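Local structure of methyltransferase 1 (2I2X) at residues 186-195 with 453-461. The protein transfers the methyl group of methanol to the cob(I)amide of its partner corrinoid protein MtaC, the first step in making methane from methanol. Numbering follows the deposited sequence.
Sequences YSIGCLGSID and VFKPENYGF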
ATOM      1  N   TYR A 186       2.670   7.040  36.218  1.00  8.34           N
ATOM      2  CA  TYR A 186       2.222   8.355  36.585  1.00  9.03           C
ATOM      3  C   TYR A 186       1.783   9.138  35.355  1.00  8.80           C
ATOM      4  O   TYR A 186       0.664   9.674  35.328  1.00  9.51           O
ATOM      5  CB  TYR A 186       3.324   9.077  37.377  1.00  9.11           C
ATOM      6  CG  TYR A 186       3.014  10.482  37.805  1.00 10.23           C
ATOM      7  CD1 TYR A 186       1.988  10.756  38.717  1.00 12.76           C
ATOM      8  CD2 TYR A 186       3.798  11.558  37.354  1.00 13.66           C
ATOM      9  CE1 TYR A 186       1.740  12.082  39.166  1.00 11.67           C
ATOM     10  CE2 TYR A 186       3.549  12.887  37.785  1.00 12.13           C
ATOM     11  CZ  TYR A 186       2.529  13.123  38.686  1.00 11.99           C
ATOM     12  OH  TYR A 186       2.284  14.405  39.077  1.00 12.64           O
ATOM     13  N   SER A 187       2.660   9.213  34.353  1.00  8.21           N
ATOM     14  CA  SER A 187       2.358   9.940  33.106  1.00  8.08           C
ATOM     15  C   SER A 187       1.108   9.470  32.414  1.00  7.17           C
ATOM     16  O   SER A 187       0.234  10.269  32.085  1.00  7.10           O
ATOM     17  CB  SER A 187       3.530   9.895  32.108  1.00  8.05           C
ATOM     18  OG  SER A 187       4.001   8.584  31.947  1.00  9.31           O
ATOM     19  N   ILE A 188       1.000   8.166  32.233  1.00  6.95           N
ATOM     20  CA  ILE A 188      -0.115   7.623  31.466  1.00  7.37           C
ATOM     21  C   ILE A 188      -1.345   7.433  32.353  1.00  7.46           C
ATOM     22  O   ILE A 188      -2.427   7.973  32.095  1.00  7.73           O
ATOM     23  CB  ILE A 188       0.267   6.248  30.779  1.00  7.40           C
ATOM     24  CG1 ILE A 188       1.563   6.375  29.956  1.00  6.62           C
ATOM     25  CG2 ILE A 188      -0.887   5.716  29.983  1.00  5.18           C
ATOM     26  CD1 ILE A 188       2.127   5.040  29.491  1.00  4.08           C
ATOM     27  N   GLY A 189      -1.176   6.630  33.389  1.00  7.78           N
ATOM     28  CA  GLY A 189      -2.281   6.320  34.300  1.00  8.47           C
ATOM     29  C   GLY A 189      -2.826   7.526  35.055  1.00  8.24           C
ATOM     30  O   GLY A 189      -4.025   7.702  35.128  1.00  8.23           O
ATOM     31  N   CYS A 190      -1.960   8.381  35.585  1.00  7.74           N
ATOM     32  CA  CYS A 190      -2.467   9.462  36.432  1.00  7.56           C
ATOM     33  C   CYS A 190      -2.681  10.766  35.677  1.00  7.42           C
ATOM     34  O   CYS A 190      -3.825  11.225  35.516  1.00  5.33           O
ATOM     35  CB  CYS A 190      -1.583   9.629  37.669  1.00  7.26           C
ATOM     36  SG  CYS A 190      -1.398   8.035  38.566  1.00  8.07           S
ATOM     37  N   LEU A 191      -1.586  11.354  35.188  1.00  8.10           N
ATOM     38  CA  LEU A 191      -1.710  12.627  34.522  1.00  8.98           C
ATOM     39  C   LEU A 191      -2.639  12.444  33.341  1.00  9.97           C
ATOM     40  O   LEU A 191      -3.635  13.178  33.218  1.00 11.29           O
ATOM     41  CB  LEU A 191      -0.367  13.162  34.084  1.00  8.98           C
ATOM     42  CG  LEU A 191       0.720  13.368  35.136  1.00 10.36           C
ATOM     43  CD1 LEU A 191       1.967  13.928  34.452  1.00  9.33           C
ATOM     44  CD2 LEU A 191       0.272  14.288  36.296  1.00 10.34           C
ATOM     45  N   GLY A 192      -2.362  11.431  32.511  1.00 10.11           N
ATOM     46  CA  GLY A 192      -3.211  11.119  31.362  1.00  9.68           C
ATOM     47  C   GLY A 192      -4.687  11.070  31.702  1.00  9.83           C
ATOM     48  O   GLY A 192      -5.507  11.696  31.040  1.00 10.28           O
ATOM     49  N   SER A 193      -5.039  10.309  32.728  1.00 10.03           N
ATOM     50  CA  SER A 193      -6.444  10.153  33.106  1.00 10.06           C
ATOM     51  C   SER A 193      -7.111  11.487  33.527  1.00 10.42           C
ATOM     52  O   SER A 193      -8.275  11.762  33.192  1.00  9.99           O
ATOM     53  CB  SER A 193      -6.556   9.106  34.219  1.00 10.41           C
ATOM     54  OG  SER A 193      -6.297   7.770  33.736  1.00  9.20           O
ATOM     55  N   ILE A 194      -6.363  12.323  34.240  1.00 10.35           N
ATOM     56  CA  ILE A 194      -6.897  13.594  34.710  1.00 10.68           C
ATOM     57  C   ILE A 194      -7.220  14.506  33.489  1.00 10.82           C
ATOM     58  O   ILE A 194      -8.295  15.105  33.414  1.00 10.56           O
ATOM     59  CB  ILE A 194      -5.908  14.272  35.759  1.00 10.97           C
ATOM     60  CG1 ILE A 194      -5.893  13.516  37.085  1.00 10.31           C
ATOM     61  CG2 ILE A 194      -6.240  15.715  36.016  1.00  9.74           C
ATOM     62  CD1 ILE A 194      -4.544  13.557  37.766  1.00  9.30           C
ATOM     63  N   ASP A 195      -6.304  14.584  32.528  1.00 10.69           N
ATOM     64  CA  ASP A 195      -6.525  15.448  31.365  1.00 11.58           C
ATOM     65  C   ASP A 195      -7.659  14.895  30.506  1.00 11.85           C
ATOM     66  O   ASP A 195      -8.474  15.664  29.982  1.00 11.87           O
ATOM     67  CB  ASP A 195      -5.245  15.631  30.539  1.00 11.39           C
ATOM     68  CG  ASP A 195      -5.429  16.587  29.369  1.00 12.48           C
ATOM     69  OD1 ASP A 195      -5.564  17.826  29.571  1.00 10.00           O
ATOM     70  OD2 ASP A 195      -5.424  16.075  28.220  1.00 16.18           O
ATOM     71  N   VAL A 453      10.391  20.828  31.963  1.00 22.75           N
ATOM     72  CA  VAL A 453       9.243  21.233  31.151  1.00 22.15           C
ATOM     73  C   VAL A 453       7.895  20.871  31.781  1.00 22.14           C
ATOM     74  O   VAL A 453       6.862  21.294  31.261  1.00 22.85           O
ATOM     75  CB  VAL A 453       9.291  20.681  29.669  1.00 22.60           C
ATOM     76  CG1 VAL A 453      10.429  21.331  28.839  1.00 20.67           C
ATOM     77  CG2 VAL A 453       9.396  19.160  29.635  1.00 21.28           C
ATOM     78  N   PHE A 454       7.905  20.097  32.875  1.00 21.12           N
ATOM     79  CA  PHE A 454       6.691  19.635  33.569  1.00 20.48           C
ATOM     80  C   PHE A 454       6.021  20.787  34.309  1.00 21.04           C
ATOM     81  O   PHE A 454       6.625  21.404  35.178  1.00 21.75           O
ATOM     82  CB  PHE A 454       7.045  18.459  34.520  1.00 19.98           C
ATOM     83  CG  PHE A 454       5.887  17.964  35.410  1.00 18.29           C
ATOM     84  CD1 PHE A 454       4.616  17.731  34.896  1.00 16.24           C
ATOM     85  CD2 PHE A 454       6.105  17.677  36.752  1.00 15.55           C
ATOM     86  CE1 PHE A 454       3.583  17.271  35.706  1.00 14.69           C
ATOM     87  CE2 PHE A 454       5.067  17.217  37.569  1.00 14.92           C
ATOM     88  CZ  PHE A 454       3.806  17.015  37.048  1.00 13.43           C
ATOM     89  N   LYS A 455       4.786  21.106  33.942  1.00 21.26           N
ATOM     90  CA  LYS A 455       4.071  22.209  34.568  1.00 21.19           C
ATOM     91  C   LYS A 455       2.867  21.626  35.264  1.00 21.28           C
ATOM     92  O   LYS A 455       1.867  21.316  34.617  1.00 21.30           O
ATOM     93  CB  LYS A 455       3.607  23.254  33.556  1.00 21.27           C
ATOM     94  CG  LYS A 455       4.719  23.973  32.786  1.00 23.27           C
ATOM     95  CD  LYS A 455       5.646  24.713  33.711  1.00 27.39           C
ATOM     96  CE  LYS A 455       6.688  25.488  32.940  1.00 30.08           C
ATOM     97  NZ  LYS A 455       7.996  25.563  33.687  1.00 32.38           N
ATOM     98  N   PRO A 456       2.953  21.467  36.594  1.00 20.96           N
ATOM     99  CA  PRO A 456       1.862  20.867  37.365  1.00 20.59           C
ATOM    100  C   PRO A 456       0.499  21.549  37.166  1.00 20.36           C
ATOM    101  O   PRO A 456      -0.549  20.906  37.311  1.00 20.75           O
ATOM    102  CB  PRO A 456       2.366  20.987  38.814  1.00 20.15           C
ATOM    103  CG  PRO A 456       3.854  20.950  38.666  1.00 19.40           C
ATOM    104  CD  PRO A 456       4.112  21.786  37.451  1.00 20.26           C
ATOM    105  N   GLU A 457       0.490  22.824  36.819  1.00 19.75           N
ATOM    106  CA  GLU A 457      -0.802  23.471  36.617  1.00 20.23           C
ATOM    107  C   GLU A 457      -1.586  22.909  35.417  1.00 19.34           C
ATOM    108  O   GLU A 457      -2.812  23.019  35.371  1.00 19.47           O
ATOM    109  CB  GLU A 457      -0.685  25.002  36.574  1.00 20.42           C
ATOM    110  CG  GLU A 457       0.037  25.595  35.372  1.00 23.67           C
ATOM    111  CD  GLU A 457       1.560  25.769  35.563  1.00 29.28           C
ATOM    112  OE1 GLU A 457       2.183  25.065  36.417  1.00 29.52           O
ATOM    113  OE2 GLU A 457       2.134  26.607  34.811  1.00 30.42           O
ATOM    114  N   ASN A 458      -0.880  22.306  34.460  1.00 18.24           N
ATOM    115  CA  ASN A 458      -1.526  21.631  33.337  1.00 17.27           C
ATOM    116  C   ASN A 458      -2.529  20.559  33.810  1.00 17.73           C
ATOM    117  O   ASN A 458      -3.453  20.203  33.096  1.00 18.18           O
ATOM    118  CB  ASN A 458      -0.476  21.042  32.402  1.00 15.68           C
ATOM    119  CG  ASN A 458       0.091  22.066  31.436  1.00 12.94           C
ATOM    120  OD1 ASN A 458      -0.629  22.951  30.958  1.00  9.46           O
ATOM    121  ND2 ASN A 458       1.389  21.947  31.125  1.00  6.73           N
ATOM    122  N   TYR A 459      -2.358  20.098  35.042  1.00 18.33           N
ATOM    123  CA  TYR A 459      -3.165  19.022  35.605  1.00 18.87           C
ATOM    124  C   TYR A 459      -3.980  19.484  36.816  1.00 19.32           C
ATOM    125  O   TYR A 459      -4.453  18.665  37.619  1.00 19.08           O
ATOM    126  CB  TYR A 459      -2.244  17.858  35.947  1.00 18.28           C
ATOM    127  CG  TYR A 459      -1.444  17.514  34.743  1.00 18.91           C
ATOM    128  CD1 TYR A 459      -2.021  16.780  33.695  1.00 18.24           C
ATOM    129  CD2 TYR A 459      -0.137  17.988  34.582  1.00 18.36           C
ATOM    130  CE1 TYR A 459      -1.316  16.479  32.558  1.00 15.42           C
ATOM    131  CE2 TYR A 459       0.576  17.690  33.424  1.00 18.22           C
ATOM    132  CZ  TYR A 459      -0.034  16.928  32.421  1.00 17.36           C
ATOM    133  OH  TYR A 459       0.645  16.613  31.270  1.00 20.28           O
ATOM    134  N   GLY A 460      -4.148  20.803  36.916  1.00 20.10           N
ATOM    135  CA  GLY A 460      -4.863  21.435  38.024  1.00 21.76           C
ATOM    136  C   GLY A 460      -4.163  21.325  39.385  1.00 22.75           C
ATOM    137  O   GLY A 460      -4.795  21.516  40.404  1.00 23.10           O
ATOM    138  N   PHE A 461      -2.876  20.986  39.410  1.00 23.56           N
ATOM    139  CA  PHE A 461      -2.114  20.956  40.666  1.00 24.80           C
ATOM    140  C   PHE A 461      -1.417  22.300  40.934  1.00 25.47           C
ATOM    141  O   PHE A 461      -0.561  22.418  41.822  1.00 26.49           O
ATOM    142  CB  PHE A 461      -1.059  19.832  40.680  1.00 24.48           C
ATOM    143  CG  PHE A 461      -1.608  18.469  40.397  1.00 24.47           C
ATOM    144  CD1 PHE A 461      -0.941  17.615  39.527  1.00 24.68           C
ATOM    145  CD2 PHE A 461      -2.789  18.041  40.988  1.00 25.89           C
ATOM    146  CE1 PHE A 461      -1.421  16.352  39.256  1.00 24.98           C
ATOM    147  CE2 PHE A 461      -3.297  16.778  40.720  1.00 27.40           C
ATOM    148  CZ  PHE A 461      -2.605  15.923  39.843  1.00 26.57           C
ATOM    149  OXT PHE A 461      -1.676  23.301  40.270  1.00 25.74           O
TER
HETATM  150  O   HOH W   1      -5.514  18.461  32.224  1.00 11.99           O
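Leu191 is the bump of this contact, and the aromatic rings of Phe454, Tyr459 and Phe461 form the hollow that takes it. Its CB lies over one face of the Tyr459 ring, offset toward the rim and 4.1 Å from the ring centroid, a CH-pi contact. With CG anti to the carbonyl carbon (chi1 -57°), the leucine fork opens toward the other two rings: CD1 reaches Phe454 CE1 at 3.9 Å, while CD2 meets the edge of Phe461, 4.0 Å from CE1. A branched, purely apolar side chain suits a site with three rings to touch. Roughly across from Tyr459, CG of Leu191 rests over the rim of the Tyr186 ring, from the preceding turn of the same helix, whose OH comes within 3.6 Å of Phe454 CZ. Here the C-terminal tail of MtaB, Phe454 ahead of the 3-10 turn 456-458 and Tyr459 and Phe461 behind it, packs against helix 181-210 of the TIM-barrel subunit. Asn458 CB covers the opposite face of Tyr459, and the phenol OH is hydrogen-bonded to Glu170 and Gly168. An alanine in place of Tyr459 would probably leave Leu191 without the face it packs on and Glu170 without its phenol partner. Farther along, Ile194 CD1 meets Phe461 CZ at 3.7 Å, beside Met440 of helix 436-450. Asp195, salt-bridged to Arg130, also accepts at OD1 from a water that donates to Asn458 O.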